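Local atomic coordinates of lipase (Rhizopus chinensis, PDB entry 6A0W), a protein that probably hydrolyses the ester bonds of triacylglycerols, as a fungal class 3 lipase of the alpha/beta-hydrolase superfamily. Residues A[117-129]-A[133-145]. Residues are numbered along the deposited sequence; the frame is centred on the assembly and turned at random.
Sequences ITDMVFTFTDYSP and AKVHAGFLSSYNQ
Ala137 O is gripped by Ser141 N at 2.9 Å and by a water that also meets Thr125 OG1, linking the two segments at the start of the helix. Thr123 O accepts from Ala137 N at 2.8 Å and so ties the 117-129 chain to the first turn of helix 137-160. Next to it Thr125 and Val135 form an antiparallel hydrogen-bonded pair, with Thr125 N to Val135 O at 2.9 Å; Tyr127 N also donates to Ala133 O. His136 is the helix N-cap: its ND1 accepts from Phe139 N, 2.9 Å away and almost in the ring plane. With CG anti to the backbone N (chi1 180°), the far end of the imidazole comes to residues 120-121, where NE2 stands 2.8 Å from Val121 O and meets Met120 CG. The aliphatic part of Lys134 crosses Phe124 at about a right angle, CB lying 3.6 Å from Phe124 CD1, and its NZ makes a long salt bridge of 3.3 Å to Asp126 OD1. Tyr127 lays CD1 against Val135 CG1 at 3.8 Å; its hydroxyl bonds to Gln187. Strand 134-136 of the hairpin runs directly into helix 137-160, with Phe212 of helix 210-218 against Val135 and Tyr127, and helix 173-188, which follows the probable nucleophile elbow, touching Tyr127 and Phe139.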
# COMPACT_ATOMS: atom_id res chain seq x y z
N ILE A 117 6.50 -1.34 -13.82
CA ILE A 117 5.16 -1.50 -14.36
C ILE A 117 5.20 -2.06 -15.77
O ILE A 117 4.42 -2.97 -16.11
CB ILE A 117 4.40 -0.15 -14.38
CG1 ILE A 117 4.24 0.40 -12.97
CG2 ILE A 117 3.03 -0.33 -15.01
CD1 ILE A 117 3.82 -0.62 -11.93
N THR A 118 6.06 -1.47 -16.61
CA THR A 118 6.16 -1.94 -18.00
C THR A 118 6.67 -3.39 -18.08
O THR A 118 6.17 -4.14 -18.87
CB THR A 118 7.04 -1.04 -18.90
OG1 THR A 118 8.39 -1.18 -18.48
CG2 THR A 118 6.65 0.39 -18.80
N ASP A 119 7.54 -3.83 -17.18
CA ASP A 119 8.07 -5.20 -17.27
C ASP A 119 7.27 -6.22 -16.50
O ASP A 119 7.69 -7.36 -16.37
CB ASP A 119 9.52 -5.24 -16.75
CG ASP A 119 10.48 -4.44 -17.64
OD1 ASP A 119 10.02 -4.00 -18.71
OD2 ASP A 119 11.62 -4.14 -17.20
N MET A 120 6.23 -5.76 -15.80
CA MET A 120 5.62 -6.60 -14.75
C MET A 120 5.11 -7.85 -15.47
O MET A 120 4.52 -7.71 -16.52
CB MET A 120 4.43 -5.86 -14.10
CG MET A 120 3.77 -6.64 -12.97
SD MET A 120 2.46 -5.67 -12.19
CE MET A 120 3.46 -4.50 -11.28
N VAL A 121 5.21 -9.01 -14.85
CA VAL A 121 4.53 -10.20 -15.36
C VAL A 121 3.41 -10.64 -14.40
O VAL A 121 3.55 -10.58 -13.18
CB VAL A 121 5.52 -11.38 -15.58
CG1 VAL A 121 6.69 -10.95 -16.47
CG2 VAL A 121 6.04 -11.95 -14.28
N PHE A 122 2.38 -11.23 -14.97
CA PHE A 122 1.10 -11.41 -14.28
C PHE A 122 0.92 -12.78 -13.66
O PHE A 122 -0.04 -13.00 -12.93
CB PHE A 122 -0.06 -11.12 -15.23
CG PHE A 122 0.01 -9.78 -15.89
CD1 PHE A 122 0.64 -8.71 -15.26
CD2 PHE A 122 -0.50 -9.60 -17.15
CE1 PHE A 122 0.74 -7.48 -15.88
CE2 PHE A 122 -0.40 -8.38 -17.78
CZ PHE A 122 0.20 -7.31 -17.14
N THR A 123 1.89 -13.66 -13.84
CA THR A 123 1.80 -15.03 -13.37
C THR A 123 1.47 -15.13 -11.87
O THR A 123 2.12 -14.52 -11.03
CB THR A 123 3.15 -15.72 -13.59
OG1 THR A 123 3.58 -15.45 -14.91
CG2 THR A 123 3.06 -17.22 -13.42
N PHE A 124 0.53 -16.02 -11.57
CA PHE A 124 0.14 -16.35 -10.21
C PHE A 124 0.98 -17.46 -9.64
O PHE A 124 1.47 -18.30 -10.37
CB PHE A 124 -1.30 -16.87 -10.24
CG PHE A 124 -2.32 -15.79 -10.41
CD1 PHE A 124 -2.44 -14.79 -9.45
CD2 PHE A 124 -3.23 -15.82 -11.45
CE1 PHE A 124 -3.44 -13.84 -9.55
CE2 PHE A 124 -4.22 -14.86 -11.57
CZ PHE A 124 -4.33 -13.88 -10.60
N THR A 125 1.13 -17.47 -8.33
CA THR A 125 1.50 -18.63 -7.54
C THR A 125 0.30 -18.89 -6.63
O THR A 125 -0.39 -17.95 -6.27
CB THR A 125 2.66 -18.32 -6.59
OG1 THR A 125 3.76 -17.79 -7.32
CG2 THR A 125 3.12 -19.58 -5.85
N ASP A 126 0.12 -20.13 -6.17
CA ASP A 126 -0.88 -20.45 -5.17
C ASP A 126 -0.59 -19.75 -3.87
O ASP A 126 0.55 -19.71 -3.43
CB ASP A 126 -0.97 -21.95 -4.90
CG ASP A 126 -1.66 -22.70 -6.03
OD1 ASP A 126 -2.13 -22.06 -7.00
OD2 ASP A 126 -1.74 -23.94 -5.93
N TYR A 127 -1.65 -19.23 -3.24
CA TYR A 127 -1.56 -18.69 -1.92
C TYR A 127 -1.85 -19.78 -0.90
O TYR A 127 -3.00 -20.17 -0.65
CB TYR A 127 -2.51 -17.49 -1.80
CG TYR A 127 -2.37 -16.69 -0.51
CD1 TYR A 127 -1.17 -16.03 -0.17
CD2 TYR A 127 -3.43 -16.58 0.36
CE1 TYR A 127 -1.04 -15.35 1.05
CE2 TYR A 127 -3.33 -15.85 1.55
CZ TYR A 127 -2.16 -15.20 1.88
OH TYR A 127 -2.10 -14.53 3.12
N SER A 128 -0.80 -20.24 -0.24
CA SER A 128 -0.91 -21.54 0.44
C SER A 128 -1.84 -21.52 1.67
O SER A 128 -2.61 -22.45 1.85
CB SER A 128 0.47 -22.14 0.70
OG SER A 128 0.93 -21.79 1.98
N PRO A 129 -2.01 -20.35 2.31
CA PRO A 129 -2.95 -20.35 3.44
C PRO A 129 -4.42 -20.55 3.07
O PRO A 129 -5.24 -20.77 3.97
CB PRO A 129 -2.74 -18.97 4.08
CG PRO A 129 -1.33 -18.60 3.69
CD PRO A 129 -1.13 -19.16 2.33
N ALA A 133 -6.93 -19.60 -3.63
CA ALA A 133 -6.48 -18.19 -3.66
C ALA A 133 -5.11 -18.15 -4.30
O ALA A 133 -4.35 -19.09 -4.14
CB ALA A 133 -6.42 -17.59 -2.26
N LYS A 134 -4.89 -17.14 -5.13
CA LYS A 134 -3.62 -16.98 -5.85
C LYS A 134 -3.17 -15.52 -5.75
O LYS A 134 -4.01 -14.61 -5.72
CB LYS A 134 -3.81 -17.35 -7.32
CG LYS A 134 -4.17 -18.81 -7.61
CD LYS A 134 -4.53 -18.93 -9.08
CE LYS A 134 -4.65 -20.35 -9.60
NZ LYS A 134 -4.94 -21.36 -8.54
N VAL A 135 -1.86 -15.33 -5.60
CA VAL A 135 -1.23 -14.02 -5.58
C VAL A 135 -0.09 -13.94 -6.59
O VAL A 135 0.44 -14.95 -7.07
CB VAL A 135 -0.73 -13.67 -4.18
CG1 VAL A 135 -1.88 -13.81 -3.21
CG2 VAL A 135 0.38 -14.59 -3.76
N HIS A 136 0.16 -12.72 -7.04
CA HIS A 136 1.22 -12.43 -8.00
C HIS A 136 2.51 -13.10 -7.56
O HIS A 136 2.89 -12.98 -6.40
CB HIS A 136 1.42 -10.92 -8.01
CG HIS A 136 2.48 -10.45 -8.94
ND1 HIS A 136 3.80 -10.33 -8.55
CD2 HIS A 136 2.41 -10.00 -10.21
CE1 HIS A 136 4.49 -9.82 -9.55
NE2 HIS A 136 3.66 -9.57 -10.56
N ALA A 137 3.13 -13.88 -8.45
CA ALA A 137 4.26 -14.74 -8.02
C ALA A 137 5.46 -13.93 -7.52
O ALA A 137 6.09 -14.26 -6.50
CB ALA A 137 4.71 -15.62 -9.18
N GLY A 138 5.72 -12.84 -8.22
CA GLY A 138 6.76 -11.89 -7.81
C GLY A 138 6.53 -11.33 -6.43
O GLY A 138 7.42 -11.38 -5.58
N PHE A 139 5.34 -10.78 -6.17
CA PHE A 139 5.15 -10.16 -4.88
C PHE A 139 5.36 -11.20 -3.77
O PHE A 139 5.88 -10.91 -2.69
CB PHE A 139 3.77 -9.50 -4.76
CG PHE A 139 3.44 -8.49 -5.85
CD1 PHE A 139 4.41 -7.82 -6.56
CD2 PHE A 139 2.12 -8.17 -6.12
CE1 PHE A 139 4.07 -6.97 -7.61
CE2 PHE A 139 1.76 -7.30 -7.13
CZ PHE A 139 2.74 -6.68 -7.86
N LEU A 140 4.80 -12.38 -3.96
CA LEU A 140 4.88 -13.42 -2.94
C LEU A 140 6.30 -13.93 -2.70
O LEU A 140 6.68 -14.16 -1.55
CB LEU A 140 3.95 -14.60 -3.30
CG LEU A 140 3.81 -15.69 -2.23
CD1 LEU A 140 3.10 -15.16 -1.02
CD2 LEU A 140 3.05 -16.90 -2.77
N SER A 141 7.12 -14.06 -3.75
CA SER A 141 8.55 -14.39 -3.53
C SER A 141 9.28 -13.34 -2.72
O SER A 141 10.00 -13.68 -1.78
CB SER A 141 9.32 -14.55 -4.85
OG SER A 141 8.52 -14.15 -5.94
N SER A 142 9.00 -12.07 -3.00
CA SER A 142 9.62 -11.01 -2.22
C SER A 142 9.18 -11.08 -0.77
O SER A 142 10.01 -10.98 0.16
CB SER A 142 9.32 -9.62 -2.82
OG SER A 142 9.65 -9.55 -4.18
N TYR A 143 7.89 -11.33 -0.56
CA TYR A 143 7.38 -11.45 0.78
C TYR A 143 8.12 -12.57 1.52
O TYR A 143 8.50 -12.41 2.69
CB TYR A 143 5.85 -11.67 0.82
CG TYR A 143 5.33 -11.72 2.25
CD1 TYR A 143 5.41 -10.59 3.04
CD2 TYR A 143 4.99 -12.92 2.84
CE1 TYR A 143 5.12 -10.62 4.38
CE2 TYR A 143 4.68 -12.98 4.19
CZ TYR A 143 4.75 -11.82 4.95
OH TYR A 143 4.51 -11.83 6.31
N ASN A 144 8.23 -13.72 0.87
CA ASN A 144 8.84 -14.88 1.55
C ASN A 144 10.33 -14.66 1.90
O ASN A 144 10.81 -15.24 2.87
CB ASN A 144 8.63 -16.16 0.73
CG ASN A 144 7.22 -16.72 0.89
OD1 ASN A 144 6.72 -16.76 1.98
ND2 ASN A 144 6.57 -17.08 -0.19
N GLN A 145 10.99 -13.72 1.24
CA GLN A 145 12.32 -13.27 1.68
C GLN A 145 12.27 -12.38 2.91
O GLN A 145 13.00 -12.60 3.88
CB GLN A 145 13.06 -12.50 0.58
CG GLN A 145 13.34 -13.29 -0.68
CD GLN A 145 14.26 -14.49 -0.38
OE1 GLN A 145 15.32 -14.33 0.26
NE2 GLN A 145 13.75 -15.69 -0.63
O HOH W 1 6.38 -8.96 -12.15
O HOH W 2 6.16 -16.93 -5.47